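Local coordinates for succinoglycan biosynthesis protein (Bacillus cereus ATCC 14579, PDB 2QGM) that is of unsettled function but is probably a hydrolase-like member of the erythromycin esterase family, possibly linked to succinoglycan biosynthesis, at residues 203-206 with 207-211; 196-199 with 200-204; 220-223 with 224-227. All coordinates share one frame; numbering follows the deposited sequence.

Contact 1 of 3, residues 203-206 with 207-211; sequences KELS and SFTGS
Ser-207 N bonds back to Glu-204 O at 3.0 Å and Phe-208 N to Leu-205 O at 2.9 Å, two successive i to i+3 hydrogen bonds. The backbone thus winds tightly over 204-208 before running out toward Ser-211. The Phe-208 ring is set with its edge against the carbonyls of this turn: CD1 lies 3.2 Å from Glu-204 O, near the ring plane, and Leu-205 O is also at the edge. With chi1 at -59°, the ring sits beside its own backbone N and folds back along the chain it has just left. Two overlapping type I beta turns, 204-207 and 205-208, thus lie in the segment joining helix 195-203 to helix 212-215, where Ser-211 takes the N-cap position and its OG reaches Glu-214 N in a weak bond. On the buried side Leu-205 and Thr-209 cross at about a right angle, CD1 of the leucine 3.7 Å from CG2 of the threonine; that methyl also lies 3.6 Å from Leu-205 O. Thr-209 OG1 turns elsewhere, to Leu-175 O, and both side chains rest on Phe-180 of helix 177-190. A water 3.1 Å from Ser-206 O donates to that carbonyl and weakly accepts from Thr-209 N, bridging the backbone where the chain opens out.

Contact 2 of 3, residues 196-199 with 200-204; sequences AEVE and ENYKE
Val-198 and Tyr-202, one helical turn apart, lie side by side and point the same way, the valine methyl CG1 4.0 Å from tyrosine CE2. CG1 is anti to the backbone N of Val-198 (chi1 178°), while the tyrosine ring is swung to the other setting, beside its own N (chi1 -73°); between them the two choices lay the methyl alongside the CD2-CE2 side of the ring. Val-198 O stands oblique to the same ring, 3.8 Å from its CG, and accepts the Tyr-202 N-H at 3.1 Å. Glu-197 and Asn-201 form a second pair of neighbours pointing alike, their carboxylate and amide planes 33° apart. Both pairs follow the i to i+4 spacing of helix 195-203, which packs against helices 177-190, 220-236 and 253-269. Tyr-202 is buried among them: it meets Phe-180 edge-to-face and touches Ile-184, Val-233 and Ile-263, whereas Glu-197 lies on Arg-232. Toward solvent, Glu-200 CB lies 3.4 Å from Ala-196 O, and Lys-203 runs out fully extended with CB 3.4 Å from Glu-199 O. That carbonyl takes the Lys-203 N-H at 2.9 Å and a weak hydrogen bond from Tyr-202 N at 3.4 Å, two donors to one oxygen.

Contact 3 of 3, residues 220-223 with 224-227; sequences PKLK and EKFK
One face of the Phe-226 ring is laid over the carbonyl oxygen of Leu-222, which sits 3.2 Å from both CG and CD2. Leu-222 CB lies over the same face, toward CE2, at 4.2 Å. At the CE1 edge the ring meets Glu-204, in the segment that follows helix 195-203. Phe-226 has CG beside its own backbone N (chi1 -68°), the setting that folds the ring back over the preceding turn of helix 220-236. The same Leu-222 oxygen accepts the Phe-226 N-H at 2.8 Å, so backbone bond and ring share one carbonyl. Phe-226 is buried, and outside this turn it also touches Leu-218.

Pro-220 stands in the first turn of the helix, and its carbonyl receives Glu-224 N at 3.0 Å. The CG of Glu-224, beside the backbone N (chi1 -69°), comes 3.4 Å from that same Pro-220 O. Lys-221 and Lys-225 lie one turn apart at the exposed surface; the nitrogen NZ of Lys-221 ends 5.0 Å from NZ of Lys-225. Lys-223 is buried instead and extends to a weak bond between its NZ and Met-216 O, while Lys-227 leads away to a long, weak ion pair with Glu-231.

Two like charges this close would probably repel unless solvent or counter-ions screened them, whereas the weak bond to Met-216 O would give the ammonium of Lys-223, a buried residue, a polar partner.

From the N terminus, contact 2 comes first, joining successive turns of helix 195-203. Contact 1 starts where contact 2 ends, sharing Lys-203 and Glu-204, and carries the chain round a turn toward helix 212-215. Contact 3 follows in series, in the opening turns of helix 220-236. All three are local: none nests within or crosses another, and none closes a long loop. They converge in space at Phe-226 of contact 3, whose CE1 lies 3.7 Å from Glu-204 CB, a residue of contacts 1 and 2, and whose CE2 lies 4.0 Å from Phe-208 CD1. Thus the exit from helix 195-203 packs on helix 220-236, within the helical part outside the mixed sheet.

Contact 1 of 3, residues 203-206 with 207-211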
ATOM      1  N   LYS A 203     -28.639  -4.024  -8.787  1.00 24.24           N
ATOM      2  CA  LYS A 203     -28.763  -4.390 -10.199  1.00 25.47           C
ATOM      3  C   LYS A 203     -28.144  -3.442 -11.224  1.00 23.69           C
ATOM      4  O   LYS A 203     -27.277  -3.846 -11.993  1.00 23.78           O
ATOM      5  CB  LYS A 203     -30.236  -4.637 -10.568  1.00 25.93           C
ATOM      6  CG  LYS A 203     -30.427  -5.194 -11.981  1.00 28.44           C
ATOM      7  CD  LYS A 203     -31.893  -5.470 -12.313  1.00 31.29           C
ATOM      8  CE  LYS A 203     -32.043  -5.980 -13.742  1.00 31.95           C
ATOM      9  NZ  LYS A 203     -33.463  -6.231 -14.132  1.00 33.14           N
ATOM     10  N   GLU A 204     -28.594  -2.193 -11.256  1.00 24.64           N
ATOM     11  CA  GLU A 204     -28.067  -1.235 -12.224  1.00 24.42           C
ATOM     12  C   GLU A 204     -26.654  -0.784 -11.871  1.00 22.38           C
ATOM     13  O   GLU A 204     -25.774  -0.750 -12.725  1.00 21.68           O
ATOM     14  CB  GLU A 204     -29.006  -0.027 -12.325  1.00 28.34           C
ATOM     15  CG  GLU A 204     -30.362  -0.367 -12.923  1.00 33.89           C
ATOM     16  CD  GLU A 204     -30.274  -0.710 -14.400  1.00 37.88           C
ATOM     17  OE1 GLU A 204     -29.942   0.192 -15.202  1.00 40.38           O
ATOM     18  OE2 GLU A 204     -30.539  -1.877 -14.763  1.00 40.80           O
ATOM     19  N   LEU A 205     -26.445  -0.451 -10.603  1.00 22.24           N
ATOM     20  CA  LEU A 205     -25.145  -0.007 -10.128  1.00 21.54           C
ATOM     21  C   LEU A 205     -24.009  -0.940 -10.546  1.00 21.15           C
ATOM     22  O   LEU A 205     -22.984  -0.491 -11.056  1.00 21.44           O
ATOM     23  CB  LEU A 205     -25.166   0.112  -8.601  1.00 20.83           C
ATOM     24  CG  LEU A 205     -23.805   0.289  -7.915  1.00 18.13           C
ATOM     25  CD1 LEU A 205     -23.147   1.589  -8.379  1.00 17.49           C
ATOM     26  CD2 LEU A 205     -23.997   0.287  -6.410  1.00 20.79           C
ATOM     27  N   SER A 206     -24.207  -2.237 -10.337  1.00 22.44           N
ATOM     28  CA  SER A 206     -23.201  -3.246 -10.650  1.00 21.83           C
ATOM     29  C   SER A 206     -22.740  -3.313 -12.105  1.00 22.00           C
ATOM     30  O   SER A 206     -21.785  -4.027 -12.416  1.00 22.59           O
ATOM     31  CB  SER A 206     -23.689  -4.635 -10.204  1.00 21.30           C
ATOM     32  OG  SER A 206     -24.890  -5.009 -10.861  1.00 20.47           O
ATOM     33  N   SER A 207     -23.407  -2.586 -12.997  1.00 22.26           N
ATOM     34  CA  SER A 207     -23.015  -2.584 -14.407  1.00 23.28           C
ATOM     35  C   SER A 207     -22.092  -1.422 -14.750  1.00 22.99           C
ATOM     36  O   SER A 207     -21.514  -1.385 -15.841  1.00 21.73           O
ATOM     37  CB  SER A 207     -24.246  -2.508 -15.319  1.00 23.02           C
ATOM     38  OG  SER A 207     -24.743  -3.801 -15.627  1.00 27.01           O
ATOM     39  N   PHE A 208     -21.943  -0.488 -13.811  1.00 22.86           N
ATOM     40  CA  PHE A 208     -21.118   0.703 -14.013  1.00 23.59           C
ATOM     41  C   PHE A 208     -19.896   0.851 -13.107  1.00 23.97           C
ATOM     42  O   PHE A 208     -19.255   1.907 -13.103  1.00 23.35           O
ATOM     43  CB  PHE A 208     -21.985   1.961 -13.856  1.00 25.15           C
ATOM     44  CG  PHE A 208     -23.148   2.022 -14.813  1.00 26.55           C
ATOM     45  CD1 PHE A 208     -24.399   1.521 -14.457  1.00 25.45           C
ATOM     46  CD2 PHE A 208     -22.975   2.545 -16.087  1.00 27.62           C
ATOM     47  CE1 PHE A 208     -25.466   1.537 -15.366  1.00 28.47           C
ATOM     48  CE2 PHE A 208     -24.032   2.568 -17.006  1.00 28.56           C
ATOM     49  CZ  PHE A 208     -25.275   2.062 -16.644  1.00 27.46           C
ATOM     50  N   THR A 209     -19.558  -0.184 -12.345  1.00 22.01           N
ATOM     51  CA  THR A 209     -18.417  -0.090 -11.432  1.00 22.16           C
ATOM     52  C   THR A 209     -17.131  -0.739 -11.931  1.00 22.78           C
ATOM     53  O   THR A 209     -16.178  -0.894 -11.168  1.00 23.91           O
ATOM     54  CB  THR A 209     -18.764  -0.698 -10.056  1.00 21.26           C
ATOM     55  OG1 THR A 209     -19.192  -2.062 -10.216  1.00 18.05           O
ATOM     56  CG2 THR A 209     -19.880   0.095  -9.398  1.00 19.67           C
ATOM     57  N   GLY A 210     -17.097  -1.087 -13.211  1.00 25.02           N
ATOM     58  CA  GLY A 210     -15.918  -1.714 -13.791  1.00 24.25           C
ATOM     59  C   GLY A 210     -14.628  -0.916 -13.695  1.00 23.61           C
ATOM     60  O   GLY A 210     -13.536  -1.486 -13.727  1.00 23.67           O
ATOM     61  N   SER A 211     -14.749   0.405 -13.587  1.00 22.27           N
ATOM     62  CA  SER A 211     -13.601   1.295 -13.471  1.00 21.87           C
ATOM     63  C   SER A 211     -14.100   2.686 -13.102  1.00 21.87           C
ATOM     64  O   SER A 211     -15.288   2.992 -13.266  1.00 20.45           O
ATOM     65  CB  SER A 211     -12.816   1.353 -14.788  1.00 25.50           C
ATOM     66  OG  SER A 211     -13.573   1.961 -15.824  1.00 25.09           O
TER
HETATM   67  O   HOH W   1     -19.309  -2.909 -13.824  1.00 35.05           O

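Contact 2 of 3, residues 196-199 with 200-204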
ATOM      1  N   ALA A 196     -34.698  -9.535  -2.074  1.00 27.91           N
ATOM      2  CA  ALA A 196     -35.370  -8.760  -3.108  1.00 28.56           C
ATOM      3  C   ALA A 196     -34.882  -7.320  -3.120  1.00 28.55           C
ATOM      4  O   ALA A 196     -34.508  -6.788  -4.165  1.00 28.59           O
ATOM      5  CB  ALA A 196     -36.881  -8.794  -2.885  1.00 27.61           C
ATOM      6  N   GLU A 197     -34.889  -6.692  -1.950  1.00 28.89           N
ATOM      7  CA  GLU A 197     -34.472  -5.305  -1.832  1.00 29.30           C
ATOM      8  C   GLU A 197     -32.998  -5.098  -2.152  1.00 28.15           C
ATOM      9  O   GLU A 197     -32.637  -4.138  -2.832  1.00 28.40           O
ATOM     10  CB  GLU A 197     -34.785  -4.783  -0.429  1.00 30.41           C
ATOM     11  CG  GLU A 197     -34.307  -3.365  -0.168  1.00 32.31           C
ATOM     12  CD  GLU A 197     -34.899  -2.780   1.100  1.00 33.55           C
ATOM     13  OE1 GLU A 197     -35.240  -3.562   2.011  1.00 34.87           O
ATOM     14  OE2 GLU A 197     -35.013  -1.538   1.191  1.00 34.62           O
ATOM     15  N   VAL A 198     -32.143  -5.991  -1.664  1.00 27.36           N
ATOM     16  CA  VAL A 198     -30.719  -5.852  -1.920  1.00 26.58           C
ATOM     17  C   VAL A 198     -30.396  -5.971  -3.408  1.00 25.83           C
ATOM     18  O   VAL A 198     -29.686  -5.134  -3.961  1.00 25.49           O
ATOM     19  CB  VAL A 198     -29.896  -6.898  -1.134  1.00 25.86           C
ATOM     20  CG1 VAL A 198     -28.413  -6.749  -1.460  1.00 26.67           C
ATOM     21  CG2 VAL A 198     -30.121  -6.714   0.360  1.00 25.39           C
ATOM     22  N   GLU A 199     -30.921  -7.007  -4.055  1.00 25.88           N
ATOM     23  CA  GLU A 199     -30.668  -7.212  -5.478  1.00 26.87           C
ATOM     24  C   GLU A 199     -31.171  -6.039  -6.310  1.00 26.25           C
ATOM     25  O   GLU A 199     -30.548  -5.651  -7.297  1.00 24.85           O
ATOM     26  CB  GLU A 199     -31.317  -8.510  -5.951  1.00 28.89           C
ATOM     27  CG  GLU A 199     -30.644  -9.742  -5.370  1.00 32.15           C
ATOM     28  CD  GLU A 199     -31.156 -11.022  -5.980  1.00 35.74           C
ATOM     29  OE1 GLU A 199     -32.331 -11.383  -5.724  1.00 38.41           O
ATOM     30  OE2 GLU A 199     -30.378 -11.674  -6.710  1.00 34.94           O
ATOM     31  N   GLU A 200     -32.301  -5.473  -5.899  1.00 27.25           N
ATOM     32  CA  GLU A 200     -32.873  -4.333  -6.601  1.00 29.21           C
ATOM     33  C   GLU A 200     -31.931  -3.137  -6.496  1.00 28.54           C
ATOM     34  O   GLU A 200     -31.684  -2.442  -7.479  1.00 29.19           O
ATOM     35  CB  GLU A 200     -34.231  -3.965  -6.002  1.00 31.56           C
ATOM     36  CG  GLU A 200     -34.850  -2.726  -6.620  1.00 35.74           C
ATOM     37  CD  GLU A 200     -35.257  -2.937  -8.064  1.00 38.79           C
ATOM     38  OE1 GLU A 200     -36.202  -3.718  -8.301  1.00 40.17           O
ATOM     39  OE2 GLU A 200     -34.618  -2.342  -8.959  1.00 40.45           O
ATOM     40  N   ASN A 201     -31.398  -2.898  -5.303  1.00 27.25           N
ATOM     41  CA  ASN A 201     -30.496  -1.770  -5.107  1.00 26.58           C
ATOM     42  C   ASN A 201     -29.161  -1.880  -5.826  1.00 24.79           C
ATOM     43  O   ASN A 201     -28.548  -0.861  -6.131  1.00 25.74           O
ATOM     44  CB  ASN A 201     -30.237  -1.539  -3.618  1.00 27.26           C
ATOM     45  CG  ASN A 201     -31.385  -0.833  -2.935  1.00 28.86           C
ATOM     46  OD1 ASN A 201     -32.237  -1.463  -2.306  1.00 30.04           O
ATOM     47  ND2 ASN A 201     -31.428   0.485  -3.076  1.00 28.34           N
ATOM     48  N   TYR A 202     -28.715  -3.104  -6.096  1.00 24.29           N
ATOM     49  CA  TYR A 202     -27.431  -3.334  -6.773  1.00 23.01           C
ATOM     50  C   TYR A 202     -27.477  -3.636  -8.270  1.00 23.97           C
ATOM     51  O   TYR A 202     -26.451  -3.522  -8.946  1.00 22.86           O
ATOM     52  CB  TYR A 202     -26.674  -4.497  -6.132  1.00 21.18           C
ATOM     53  CG  TYR A 202     -26.048  -4.238  -4.779  1.00 19.13           C
ATOM     54  CD1 TYR A 202     -25.787  -2.943  -4.322  1.00 19.56           C
ATOM     55  CD2 TYR A 202     -25.661  -5.304  -3.979  1.00 18.77           C
ATOM     56  CE1 TYR A 202     -25.146  -2.728  -3.092  1.00 18.33           C
ATOM     57  CE2 TYR A 202     -25.025  -5.106  -2.763  1.00 18.09           C
ATOM     58  CZ  TYR A 202     -24.768  -3.822  -2.324  1.00 18.79           C
ATOM     59  OH  TYR A 202     -24.112  -3.672  -1.124  1.00 17.56           O
ATOM     60  N   LYS A 203     -28.639  -4.024  -8.787  1.00 24.24           N
ATOM     61  CA  LYS A 203     -28.763  -4.390 -10.199  1.00 25.47           C
ATOM     62  C   LYS A 203     -28.144  -3.442 -11.224  1.00 23.69           C
ATOM     63  O   LYS A 203     -27.277  -3.846 -11.993  1.00 23.78           O
ATOM     64  CB  LYS A 203     -30.236  -4.637 -10.568  1.00 25.93           C
ATOM     65  CG  LYS A 203     -30.427  -5.194 -11.981  1.00 28.44           C
ATOM     66  CD  LYS A 203     -31.893  -5.470 -12.313  1.00 31.29           C
ATOM     67  CE  LYS A 203     -32.043  -5.980 -13.742  1.00 31.95           C
ATOM     68  NZ  LYS A 203     -33.463  -6.231 -14.132  1.00 33.14           N
ATOM     69  N   GLU A 204     -28.594  -2.193 -11.256  1.00 24.64           N
ATOM     70  CA  GLU A 204     -28.067  -1.235 -12.224  1.00 24.42           C
ATOM     71  C   GLU A 204     -26.654  -0.784 -11.871  1.00 22.38           C
ATOM     72  O   GLU A 204     -25.774  -0.750 -12.725  1.00 21.68           O
ATOM     73  CB  GLU A 204     -29.006  -0.027 -12.325  1.00 28.34           C
ATOM     74  CG  GLU A 204     -30.362  -0.367 -12.923  1.00 33.89           C
ATOM     75  CD  GLU A 204     -30.274  -0.710 -14.400  1.00 37.88           C
ATOM     76  OE1 GLU A 204     -29.942   0.192 -15.202  1.00 40.38           O
ATOM     77  OE2 GLU A 204     -30.539  -1.877 -14.763  1.00 40.80           O
TER

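Contact 3 of 3, residues 220-223 with 224-227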
ATOM      1  N   PRO A 220     -25.225  13.269 -12.910  1.00 28.57           N
ATOM      2  CA  PRO A 220     -25.309  13.534 -11.470  1.00 29.07           C
ATOM      3  C   PRO A 220     -26.484  12.771 -10.864  1.00 27.83           C
ATOM      4  O   PRO A 220     -26.399  12.233  -9.761  1.00 28.29           O
ATOM      5  CB  PRO A 220     -25.520  15.042 -11.416  1.00 28.50           C
ATOM      6  CG  PRO A 220     -24.775  15.528 -12.618  1.00 30.17           C
ATOM      7  CD  PRO A 220     -25.206  14.528 -13.674  1.00 30.32           C
ATOM      8  N   LYS A 221     -27.584  12.724 -11.606  1.00 27.25           N
ATOM      9  CA  LYS A 221     -28.784  12.045 -11.150  1.00 27.34           C
ATOM     10  C   LYS A 221     -28.551  10.564 -10.840  1.00 26.51           C
ATOM     11  O   LYS A 221     -28.954  10.084  -9.783  1.00 25.70           O
ATOM     12  CB  LYS A 221     -29.894  12.203 -12.197  1.00 30.11           C
ATOM     13  CG  LYS A 221     -31.175  11.445 -11.906  1.00 33.74           C
ATOM     14  CD  LYS A 221     -32.242  11.777 -12.946  1.00 36.80           C
ATOM     15  CE  LYS A 221     -33.541  11.036 -12.680  1.00 38.79           C
ATOM     16  NZ  LYS A 221     -33.385   9.562 -12.832  1.00 40.44           N
ATOM     17  N   LEU A 222     -27.897   9.840 -11.747  1.00 25.17           N
ATOM     18  CA  LEU A 222     -27.651   8.418 -11.517  1.00 24.77           C
ATOM     19  C   LEU A 222     -26.668   8.189 -10.376  1.00 24.86           C
ATOM     20  O   LEU A 222     -26.780   7.210  -9.638  1.00 22.61           O
ATOM     21  CB  LEU A 222     -27.144   7.753 -12.794  1.00 25.90           C
ATOM     22  CG  LEU A 222     -28.231   7.628 -13.868  1.00 25.77           C
ATOM     23  CD1 LEU A 222     -27.612   7.249 -15.198  1.00 25.72           C
ATOM     24  CD2 LEU A 222     -29.257   6.604 -13.426  1.00 25.66           C
ATOM     25  N   LYS A 223     -25.712   9.102 -10.226  1.00 24.39           N
ATOM     26  CA  LYS A 223     -24.728   8.987  -9.157  1.00 24.41           C
ATOM     27  C   LYS A 223     -25.398   9.134  -7.786  1.00 24.13           C
ATOM     28  O   LYS A 223     -25.133   8.341  -6.885  1.00 23.31           O
ATOM     29  CB  LYS A 223     -23.628  10.037  -9.319  1.00 23.91           C
ATOM     30  CG  LYS A 223     -22.723   9.807 -10.520  1.00 25.72           C
ATOM     31  CD  LYS A 223     -21.646  10.884 -10.610  1.00 27.16           C
ATOM     32  CE  LYS A 223     -20.908  10.819 -11.938  1.00 28.39           C
ATOM     33  NZ  LYS A 223     -19.962  11.954 -12.123  1.00 29.27           N
ATOM     34  N   GLU A 224     -26.260  10.140  -7.633  1.00 23.35           N
ATOM     35  CA  GLU A 224     -26.967  10.360  -6.367  1.00 24.54           C
ATOM     36  C   GLU A 224     -27.795   9.123  -6.024  1.00 23.62           C
ATOM     37  O   GLU A 224     -27.810   8.653  -4.882  1.00 24.31           O
ATOM     38  CB  GLU A 224     -27.908  11.567  -6.465  1.00 28.31           C
ATOM     39  CG  GLU A 224     -27.227  12.926  -6.578  1.00 33.06           C
ATOM     40  CD  GLU A 224     -26.497  13.332  -5.307  1.00 37.01           C
ATOM     41  OE1 GLU A 224     -27.028  13.084  -4.200  1.00 39.77           O
ATOM     42  OE2 GLU A 224     -25.399  13.918  -5.413  1.00 39.99           O
ATOM     43  N   LYS A 225     -28.480   8.609  -7.037  1.00 23.18           N
ATOM     44  CA  LYS A 225     -29.332   7.436  -6.919  1.00 25.40           C
ATOM     45  C   LYS A 225     -28.527   6.205  -6.496  1.00 24.67           C
ATOM     46  O   LYS A 225     -28.903   5.513  -5.550  1.00 24.08           O
ATOM     47  CB  LYS A 225     -30.018   7.191  -8.266  1.00 28.71           C
ATOM     48  CG  LYS A 225     -31.017   6.056  -8.308  1.00 32.03           C
ATOM     49  CD  LYS A 225     -31.602   5.976  -9.711  1.00 35.39           C
ATOM     50  CE  LYS A 225     -32.657   4.899  -9.843  1.00 37.75           C
ATOM     51  NZ  LYS A 225     -33.163   4.847 -11.244  1.00 39.37           N
ATOM     52  N   PHE A 226     -27.414   5.943  -7.181  1.00 22.66           N
ATOM     53  CA  PHE A 226     -26.590   4.784  -6.841  1.00 22.08           C
ATOM     54  C   PHE A 226     -25.961   4.885  -5.455  1.00 21.26           C
ATOM     55  O   PHE A 226     -25.803   3.876  -4.768  1.00 19.42           O
ATOM     56  CB  PHE A 226     -25.485   4.566  -7.879  1.00 21.80           C
ATOM     57  CG  PHE A 226     -25.992   4.139  -9.232  1.00 20.45           C
ATOM     58  CD1 PHE A 226     -27.172   3.403  -9.352  1.00 22.66           C
ATOM     59  CD2 PHE A 226     -25.269   4.441 -10.383  1.00 19.82           C
ATOM     60  CE1 PHE A 226     -27.626   2.970 -10.610  1.00 24.04           C
ATOM     61  CE2 PHE A 226     -25.705   4.017 -11.647  1.00 20.40           C
ATOM     62  CZ  PHE A 226     -26.886   3.280 -11.757  1.00 20.14           C
ATOM     63  N   LYS A 227     -25.578   6.090  -5.043  1.00 22.69           N
ATOM     64  CA  LYS A 227     -24.988   6.276  -3.716  1.00 22.29           C
ATOM     65  C   LYS A 227     -26.053   5.948  -2.672  1.00 24.05           C
ATOM     66  O   LYS A 227     -25.770   5.295  -1.662  1.00 22.70           O
ATOM     67  CB  LYS A 227     -24.518   7.725  -3.525  1.00 24.90           C
ATOM     68  CG  LYS A 227     -24.083   8.031  -2.092  1.00 27.23           C
ATOM     69  CD  LYS A 227     -23.794   9.509  -1.872  1.00 30.69           C
ATOM     70  CE  LYS A 227     -23.512   9.807  -0.396  1.00 32.78           C
ATOM     71  NZ  LYS A 227     -24.705   9.619   0.487  1.00 32.94           N
TER